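Local coordinates for protein stress response kinase A (Escherichia coli, PDB 1ZYL) that phosphorylates serine and threonine residues, its own included, using ATP, and probably counters stress linked to reactive oxygen species, at residues Tyr37-Tyr42 / Lys55-Glu60; Arg50-Lys55 / Phe103-Ser108; Leu129-Gln134 / Glu253-Phe258. All blocks are in the same frame, centred on the assembly; numbering follows the deposited sequence.

Contacts 1 and 2 build one sheet. Contact 3 joins a helix and a loop elsewhere. Strand 52-57 is the middle element: contact 1 pairs it with strand 40-44, contact 2 with strand 101-107, and K55 belongs to both. V54 N probably bonds to Y42 O (2.6 Å) where they meet. Contact 3 is about 30 Å from contact 1, centre to centre. All three are partly buried, but contact 1 is centred nearest the middle of the chain, about 14 Å from its centre against about 19 Å for the others. Contact 1 mixes strand bonds with a salt bridge, contact 2 rests on strand bonds and apolar side chains, and contact 3 uses one hydroxyl bond and a cation-pi pair.

Contact 1: residues Tyr37-Tyr42 / Lys55-Glu60; sequences YENRVY and KFYRPE
E38 and R58 meet because both side chains bend: E38 sets CG anti to the backbone N (chi1 -171°) and folds at chi2, and R58 bends at chi2 and chi3. The motif is an antiparallel beta hairpin of strands 40-44 and 52-57, in the N-terminal lobe of a kinase-like fold. OE2 of E38 lies 2.9 Å from NE of R58 in a salt bridge. The two side chains cross at about a right angle, and their carboxylate and guanidinium planes are 82° apart. R58 NE also bonds to E38 O at 2.9 Å, in the plane of that carbonyl. The single NE hydrogen is shared between the two oxygens, and both bonds are bent. NH1 of R58 reaches Y37 O at 3.2 Å. The guanidinium thus joins a carboxylate and two backbone carbonyls of the loop before strand 40-44. E38 has further partners: its OE1 takes salt bridges from R284 and R61.

In the hairpin, R40 and F56 form a hydrogen-bonded pair. F56 N gives a nearly straight bond to R40 O (2.8 Å, 175°). The return bond, R40 N to F56 O, is weak. N39 lies just before this pair. Its OD1 accepts a weak bond from R58 N, while its ND2 bonds to D219. V41 and K55 form the next, non-hydrogen-bonded pair. K55 runs out extended and turns at chi4. Its NZ makes a long, weak ion pair with D217, inferred to bind magnesium, which is consistent with the ATP-site lysine of kinases. Beside it, CG2 of V41 touches K55 CG at 3.5 Å.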
# COMPACT_ATOMS: atom_id res chain seq x y z
N TYR A 37 -6.13 0.76 -9.62
CA TYR A 37 -7.42 0.32 -9.09
C TYR A 37 -8.02 1.24 -8.02
O TYR A 37 -9.19 1.58 -8.09
CB TYR A 37 -7.30 -1.09 -8.51
CG TYR A 37 -7.06 -2.18 -9.53
CD1 TYR A 37 -7.93 -2.36 -10.59
CD2 TYR A 37 -5.95 -3.03 -9.42
CE1 TYR A 37 -7.71 -3.36 -11.53
CE2 TYR A 37 -5.72 -4.03 -10.35
CZ TYR A 37 -6.60 -4.19 -11.41
OH TYR A 37 -6.37 -5.16 -12.36
N GLU A 38 -7.20 1.61 -7.04
CA GLU A 38 -7.67 2.44 -5.93
C GLU A 38 -8.29 3.77 -6.32
O GLU A 38 -9.45 4.05 -5.97
CB GLU A 38 -6.55 2.71 -4.93
CG GLU A 38 -7.05 3.39 -3.66
CD GLU A 38 -8.13 2.57 -2.96
OE1 GLU A 38 -7.80 1.80 -2.04
OE2 GLU A 38 -9.31 2.69 -3.36
N ASN A 39 -7.51 4.59 -7.01
CA ASN A 39 -7.99 5.90 -7.43
C ASN A 39 -7.90 6.01 -8.95
O ASN A 39 -7.22 5.22 -9.60
CB ASN A 39 -7.13 6.99 -6.79
CG ASN A 39 -6.75 6.67 -5.36
OD1 ASN A 39 -7.60 6.67 -4.46
ND2 ASN A 39 -5.46 6.40 -5.13
N ARG A 40 -8.59 7.01 -9.51
CA ARG A 40 -8.58 7.26 -10.95
C ARG A 40 -7.45 8.23 -11.31
O ARG A 40 -7.47 9.38 -10.90
CB ARG A 40 -9.93 7.85 -11.37
CG ARG A 40 -10.97 6.83 -11.87
CD ARG A 40 -10.49 6.22 -13.17
NE ARG A 40 -11.55 5.58 -13.95
CZ ARG A 40 -11.36 5.04 -15.16
NH1 ARG A 40 -12.38 4.49 -15.80
NH2 ARG A 40 -10.16 5.04 -15.72
N VAL A 41 -6.47 7.74 -12.07
CA VAL A 41 -5.33 8.55 -12.48
C VAL A 41 -5.27 8.73 -13.99
O VAL A 41 -5.40 7.78 -14.75
CB VAL A 41 -3.98 7.92 -12.05
CG1 VAL A 41 -2.83 8.62 -12.78
CG2 VAL A 41 -3.80 8.03 -10.54
N TYR A 42 -5.06 9.97 -14.41
CA TYR A 42 -4.96 10.31 -15.83
C TYR A 42 -3.69 11.12 -16.03
O TYR A 42 -3.29 11.87 -15.14
CB TYR A 42 -6.18 11.14 -16.27
CG TYR A 42 -7.51 10.40 -16.30
CD1 TYR A 42 -8.29 10.28 -15.15
CD2 TYR A 42 -7.99 9.83 -17.48
CE1 TYR A 42 -9.52 9.61 -15.18
CE2 TYR A 42 -9.21 9.15 -17.52
CZ TYR A 42 -9.98 9.04 -16.37
OH TYR A 42 -11.18 8.37 -16.42
N LYS A 55 -4.70 12.81 -10.07
CA LYS A 55 -5.13 11.68 -9.28
C LYS A 55 -6.40 12.09 -8.59
O LYS A 55 -6.41 13.05 -7.82
CB LYS A 55 -4.06 11.33 -8.24
CG LYS A 55 -4.13 9.91 -7.65
CD LYS A 55 -3.09 9.73 -6.54
CE LYS A 55 -2.77 8.25 -6.23
NZ LYS A 55 -1.81 7.60 -7.19
N PHE A 56 -7.49 11.40 -8.90
CA PHE A 56 -8.75 11.70 -8.25
C PHE A 56 -8.95 10.68 -7.16
O PHE A 56 -9.22 9.52 -7.42
CB PHE A 56 -9.91 11.65 -9.23
CG PHE A 56 -10.09 12.90 -10.01
CD1 PHE A 56 -9.18 13.27 -10.99
CD2 PHE A 56 -11.17 13.74 -9.75
CE1 PHE A 56 -9.33 14.44 -11.70
CE2 PHE A 56 -11.33 14.92 -10.45
CZ PHE A 56 -10.41 15.27 -11.44
N TYR A 57 -8.78 11.14 -5.93
CA TYR A 57 -8.93 10.28 -4.78
C TYR A 57 -10.36 9.76 -4.73
O TYR A 57 -11.31 10.53 -4.76
CB TYR A 57 -8.58 11.07 -3.52
CG TYR A 57 -7.11 11.41 -3.45
CD1 TYR A 57 -6.18 10.44 -3.06
CD2 TYR A 57 -6.63 12.67 -3.81
CE1 TYR A 57 -4.82 10.73 -3.01
CE2 TYR A 57 -5.26 12.97 -3.77
CZ TYR A 57 -4.36 11.98 -3.37
OH TYR A 57 -3.00 12.22 -3.35
N ARG A 58 -10.51 8.44 -4.65
CA ARG A 58 -11.84 7.85 -4.62
C ARG A 58 -12.60 8.29 -3.37
O ARG A 58 -12.15 8.11 -2.24
CB ARG A 58 -11.76 6.31 -4.72
CG ARG A 58 -11.82 5.50 -3.41
CD ARG A 58 -12.53 4.14 -3.62
NE ARG A 58 -11.88 3.31 -4.64
CZ ARG A 58 -12.54 2.53 -5.50
NH1 ARG A 58 -11.88 1.80 -6.39
NH2 ARG A 58 -13.85 2.49 -5.47
N PRO A 59 -13.78 8.89 -3.58
CA PRO A 59 -14.61 9.35 -2.47
C PRO A 59 -14.84 8.27 -1.42
O PRO A 59 -14.78 7.09 -1.72
CB PRO A 59 -15.90 9.78 -3.17
CG PRO A 59 -15.90 8.96 -4.44
CD PRO A 59 -14.47 9.05 -4.87
N GLU A 60 -15.07 8.71 -0.19
CA GLU A 60 -15.32 7.83 0.94
C GLU A 60 -14.10 7.11 1.53
O GLU A 60 -14.18 6.56 2.62
CB GLU A 60 -16.38 6.81 0.57
CG GLU A 60 -17.65 7.47 0.07
CD GLU A 60 -17.86 8.84 0.69
OE1 GLU A 60 -17.93 8.93 1.94
OE2 GLU A 60 -17.94 9.82 -0.07

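Contact 2: residues Arg50-Lys55 / Phe103-Ser108; sequences RRFVVK and FAVFPS
V54 and F103 lie side by side and point the same way, with V54 CG1 against the ring edge at CD2 of F103 (3.7 Å). They belong to antiparallel strands 52-57 and 101-107 in the five-stranded sheet of the N-terminal kinase lobe. Segments 52-55 and 103-107 run at 160° to each other. V54 and V105 are a non-hydrogen-bonded pair, and V54 CG1 meets V105 CG2 (4.0 Å). The V54 methyl thus fits the notch between V105 CG2 and the F103 ring edge. V105 CG1 packs obliquely beside the F52 ring at CD1, 3.8 Å away. That ring also bears on P107, and it presents an edge to F106 O.

V53, K55 and F106 occupy the other face. V53 and F106 cross at about a right angle, and V53 CG2 sits against F106 O and CB, 3.9 Å from CB. F106 puts CG anti to its carbonyl carbon (chi1 -57°), which carries the ring along to K55. There CE1 of F106 comes 4.0 Å from K55 CB. Y57 packs on the same ring, and F56 stacks on F103.

The backbone closes the seam. V53 and F106 exchange two bonds, F106 N to V53 O being the shorter at 2.9 Å. K55 and A104 form the second hydrogen-bonded pair. At the far end S108 turns toward R51, and its CB lies 3.6 Å from R51 CB. Its OG stands over one face of the R51 guanidinium, 3.7 Å from R51 NE.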
# COMPACT_ATOMS: atom_id res chain seq x y z
N ARG A 50 5.40 18.80 -20.92
CA ARG A 50 6.11 18.17 -19.81
C ARG A 50 5.03 17.40 -19.04
O ARG A 50 4.28 17.97 -18.24
CB ARG A 50 6.76 19.24 -18.92
CG ARG A 50 7.94 18.75 -18.08
CD ARG A 50 7.51 17.70 -17.05
NE ARG A 50 8.63 17.25 -16.21
CZ ARG A 50 9.70 16.60 -16.67
NH1 ARG A 50 9.81 16.32 -17.96
NH2 ARG A 50 10.66 16.24 -15.83
N ARG A 51 4.97 16.09 -19.29
CA ARG A 51 3.97 15.20 -18.70
C ARG A 51 3.63 15.35 -17.21
O ARG A 51 4.50 15.63 -16.37
CB ARG A 51 4.37 13.75 -18.99
CG ARG A 51 4.67 13.48 -20.46
CD ARG A 51 4.96 12.00 -20.69
NE ARG A 51 5.90 11.48 -19.71
CZ ARG A 51 6.26 10.20 -19.61
NH1 ARG A 51 5.76 9.31 -20.45
NH2 ARG A 51 7.12 9.82 -18.67
N PHE A 52 2.35 15.16 -16.92
CA PHE A 52 1.76 15.26 -15.57
C PHE A 52 0.71 14.17 -15.41
O PHE A 52 0.37 13.46 -16.36
CB PHE A 52 1.06 16.61 -15.39
CG PHE A 52 1.96 17.71 -14.93
CD1 PHE A 52 2.43 17.72 -13.62
CD2 PHE A 52 2.30 18.75 -15.79
CE1 PHE A 52 3.24 18.77 -13.17
CE2 PHE A 52 3.10 19.80 -15.35
CZ PHE A 52 3.57 19.81 -14.04
N VAL A 53 0.18 14.03 -14.20
CA VAL A 53 -0.87 13.05 -13.93
C VAL A 53 -1.81 13.62 -12.88
O VAL A 53 -1.38 14.22 -11.90
CB VAL A 53 -0.31 11.69 -13.41
CG1 VAL A 53 0.57 11.04 -14.46
CG2 VAL A 53 0.48 11.90 -12.14
N VAL A 54 -3.11 13.45 -13.09
CA VAL A 54 -4.07 13.93 -12.11
C VAL A 54 -4.51 12.69 -11.38
O VAL A 54 -4.67 11.63 -11.99
CB VAL A 54 -5.33 14.56 -12.74
CG1 VAL A 54 -5.74 15.77 -11.91
CG2 VAL A 54 -5.09 14.92 -14.19
N LYS A 55 -4.70 12.81 -10.07
CA LYS A 55 -5.13 11.68 -9.28
C LYS A 55 -6.40 12.09 -8.59
O LYS A 55 -6.41 13.05 -7.82
CB LYS A 55 -4.06 11.33 -8.24
CG LYS A 55 -4.13 9.91 -7.65
CD LYS A 55 -3.09 9.73 -6.54
CE LYS A 55 -2.77 8.25 -6.23
NZ LYS A 55 -1.81 7.60 -7.19
N PHE A 103 -8.69 15.92 -5.54
CA PHE A 103 -7.66 15.50 -6.48
C PHE A 103 -6.40 16.32 -6.35
O PHE A 103 -6.41 17.41 -5.77
CB PHE A 103 -8.16 15.58 -7.92
CG PHE A 103 -8.50 16.97 -8.39
CD1 PHE A 103 -9.57 17.67 -7.84
CD2 PHE A 103 -7.79 17.56 -9.43
CE1 PHE A 103 -9.92 18.93 -8.32
CE2 PHE A 103 -8.15 18.82 -9.92
CZ PHE A 103 -9.21 19.51 -9.37
N ALA A 104 -5.30 15.78 -6.88
CA ALA A 104 -4.01 16.44 -6.84
C ALA A 104 -3.30 16.17 -8.16
O ALA A 104 -3.70 15.27 -8.90
CB ALA A 104 -3.18 15.90 -5.68
N VAL A 105 -2.27 16.94 -8.45
CA VAL A 105 -1.52 16.77 -9.69
C VAL A 105 -0.07 16.48 -9.37
O VAL A 105 0.55 17.18 -8.58
CB VAL A 105 -1.60 18.06 -10.56
CG1 VAL A 105 -0.99 17.80 -11.91
CG2 VAL A 105 -3.06 18.49 -10.72
N PHE A 106 0.48 15.43 -9.97
CA PHE A 106 1.87 15.08 -9.70
C PHE A 106 2.72 15.08 -10.95
O PHE A 106 2.27 14.69 -12.03
CB PHE A 106 1.98 13.69 -9.05
CG PHE A 106 1.21 13.54 -7.78
CD1 PHE A 106 -0.17 13.40 -7.80
CD2 PHE A 106 1.87 13.52 -6.56
CE1 PHE A 106 -0.88 13.24 -6.62
CE2 PHE A 106 1.17 13.36 -5.37
CZ PHE A 106 -0.21 13.22 -5.40
N PRO A 107 3.99 15.51 -10.82
CA PRO A 107 4.95 15.56 -11.93
C PRO A 107 5.21 14.16 -12.45
O PRO A 107 5.88 13.37 -11.79
CB PRO A 107 6.19 16.15 -11.27
CG PRO A 107 5.64 16.97 -10.15
CD PRO A 107 4.57 16.09 -9.60
N SER A 108 4.69 13.84 -13.63
CA SER A 108 4.92 12.51 -14.19
C SER A 108 6.40 12.20 -14.07
O SER A 108 7.25 12.86 -14.68
CB SER A 108 4.48 12.45 -15.65
OG SER A 108 4.70 11.15 -16.18

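Contact 3: residues Leu129-Gln134 / Glu253-Phe258; sequences LGRMHQ and EEFSEF
S256 OG donates a hydrogen bond to G130 O at 2.7 Å, in the plane of that carbonyl. This side-chain-to-backbone bond links helix 119-136 to the loop that follows helix 238-252, in the helical C-terminal lobe of the kinase-like fold. G130 O also takes a weak helical bond from Q134 N. The S256 OG sits beside that bond, close to Q134 CB.

F255, the neighbour of S256, has the largest area buried here. Its CB rests on G130 O at 3.5 Å. The ring then runs alongside R131, pointing the same way. R131 CB lies over one face of the ring, while CG of E254 lies over the opposite face, near its rim. R131 extends with CG anti to the backbone N (chi1 -177°) and bends at chi3, bringing NH1 to 3.6 Å from F255 CZ. The guanidinium stands 87° from the ring plane, and its CZ is 4.8 Å from the ring centroid, an off-centre cation-pi pair. Q134 approaches obliquely, NE2 being 3.7 Å from F255 CB. With an alanine in place of F255, the R131 guanidinium would probably lose its aromatic partner.

Further out, R131 NH2 bonds to E81 O, which helps to orient the guanidinium. H133 bonds through ND1 to Y252 and through NE2 to D229. Its side chain is about 11 Å from that of D201, the inferred proton acceptor. Within the loop, F258 N bonds to E253 OE2. S256 OG thus adds a second donor to G130 O, whose helical bond is weak, and the off-centre charge of R131 probably adds only modestly to the packing on F255.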
# COMPACT_ATOMS: atom_id res chain seq x y z
N LEU A 129 15.17 4.20 1.76
CA LEU A 129 14.11 3.81 2.67
C LEU A 129 14.53 4.20 4.09
O LEU A 129 13.70 4.50 4.95
CB LEU A 129 13.91 2.29 2.57
CG LEU A 129 12.50 1.71 2.37
CD1 LEU A 129 11.61 2.67 1.59
CD2 LEU A 129 12.63 0.38 1.64
N GLY A 130 15.83 4.22 4.32
CA GLY A 130 16.36 4.58 5.62
C GLY A 130 16.26 6.08 5.81
O GLY A 130 16.03 6.55 6.93
N ARG A 131 16.44 6.83 4.74
CA ARG A 131 16.33 8.27 4.84
C ARG A 131 14.86 8.64 4.90
O ARG A 131 14.49 9.66 5.49
CB ARG A 131 17.00 8.95 3.65
CG ARG A 131 16.98 10.48 3.76
CD ARG A 131 17.56 11.18 2.53
NE ARG A 131 19.00 10.99 2.40
CZ ARG A 131 19.73 11.50 1.42
NH1 ARG A 131 21.04 11.28 1.38
NH2 ARG A 131 19.16 12.22 0.47
N MET A 132 14.01 7.80 4.31
CA MET A 132 12.57 8.05 4.31
C MET A 132 12.05 7.95 5.72
O MET A 132 11.40 8.87 6.22
CB MET A 132 11.83 7.04 3.43
CG MET A 132 10.42 7.50 3.04
SD MET A 132 9.31 6.15 2.58
CE MET A 132 9.86 5.81 0.95
N HIS A 133 12.34 6.82 6.36
CA HIS A 133 11.90 6.60 7.74
C HIS A 133 12.55 7.59 8.70
O HIS A 133 12.02 7.82 9.79
CB HIS A 133 12.22 5.17 8.18
CG HIS A 133 11.39 4.14 7.48
ND1 HIS A 133 11.33 2.83 7.89
CD2 HIS A 133 10.58 4.24 6.40
CE1 HIS A 133 10.52 2.16 7.09
NE2 HIS A 133 10.05 2.99 6.18
N GLN A 134 13.68 8.16 8.28
CA GLN A 134 14.37 9.15 9.08
C GLN A 134 13.44 10.35 9.17
O GLN A 134 13.25 10.93 10.24
CB GLN A 134 15.67 9.57 8.41
CG GLN A 134 16.55 10.47 9.25
CD GLN A 134 17.79 10.93 8.52
OE1 GLN A 134 18.73 11.44 9.13
NE2 GLN A 134 17.80 10.77 7.20
N GLU A 253 20.43 1.11 7.55
CA GLU A 253 21.01 1.68 8.76
C GLU A 253 21.90 2.92 8.58
O GLU A 253 22.31 3.53 9.57
CB GLU A 253 21.77 0.61 9.55
CG GLU A 253 20.89 -0.55 9.96
CD GLU A 253 21.20 -1.10 11.33
OE1 GLU A 253 22.36 -1.49 11.58
OE2 GLU A 253 20.28 -1.13 12.16
N GLU A 254 22.21 3.29 7.34
CA GLU A 254 23.02 4.47 7.12
C GLU A 254 22.29 5.72 7.61
O GLU A 254 22.93 6.66 8.07
CB GLU A 254 23.38 4.62 5.64
CG GLU A 254 24.06 5.96 5.32
CD GLU A 254 24.38 6.14 3.84
OE1 GLU A 254 24.77 7.27 3.45
OE2 GLU A 254 24.24 5.18 3.06
N PHE A 255 20.96 5.72 7.52
CA PHE A 255 20.17 6.88 7.95
C PHE A 255 19.16 6.61 9.07
O PHE A 255 18.68 7.54 9.71
CB PHE A 255 19.42 7.45 6.75
CG PHE A 255 20.32 7.88 5.64
CD1 PHE A 255 21.04 9.06 5.74
CD2 PHE A 255 20.48 7.09 4.51
CE1 PHE A 255 21.93 9.44 4.73
CE2 PHE A 255 21.36 7.46 3.49
CZ PHE A 255 22.09 8.63 3.60
N SER A 256 18.83 5.35 9.29
CA SER A 256 17.89 4.97 10.34
C SER A 256 18.29 3.62 10.89
O SER A 256 18.50 2.67 10.14
CB SER A 256 16.46 4.90 9.79
OG SER A 256 15.93 6.19 9.60
N GLU A 257 18.40 3.54 12.21
CA GLU A 257 18.76 2.27 12.80
C GLU A 257 17.53 1.38 12.66
O GLU A 257 16.40 1.86 12.73
CB GLU A 257 19.12 2.45 14.27
CG GLU A 257 19.70 1.19 14.89
CD GLU A 257 19.92 1.30 16.39
OE1 GLU A 257 20.31 0.28 17.01
OE2 GLU A 257 19.71 2.40 16.95
N PHE A 258 17.77 0.10 12.42
CA PHE A 258 16.68 -0.86 12.27
C PHE A 258 16.64 -1.76 13.50
O PHE A 258 17.68 -2.19 13.99
CB PHE A 258 16.88 -1.72 11.02
CG PHE A 258 15.77 -2.71 10.78
CD1 PHE A 258 16.04 -4.07 10.71
CD2 PHE A 258 14.45 -2.28 10.64
CE1 PHE A 258 15.00 -4.99 10.50
CE2 PHE A 258 13.41 -3.19 10.43
CZ PHE A 258 13.69 -4.55 10.37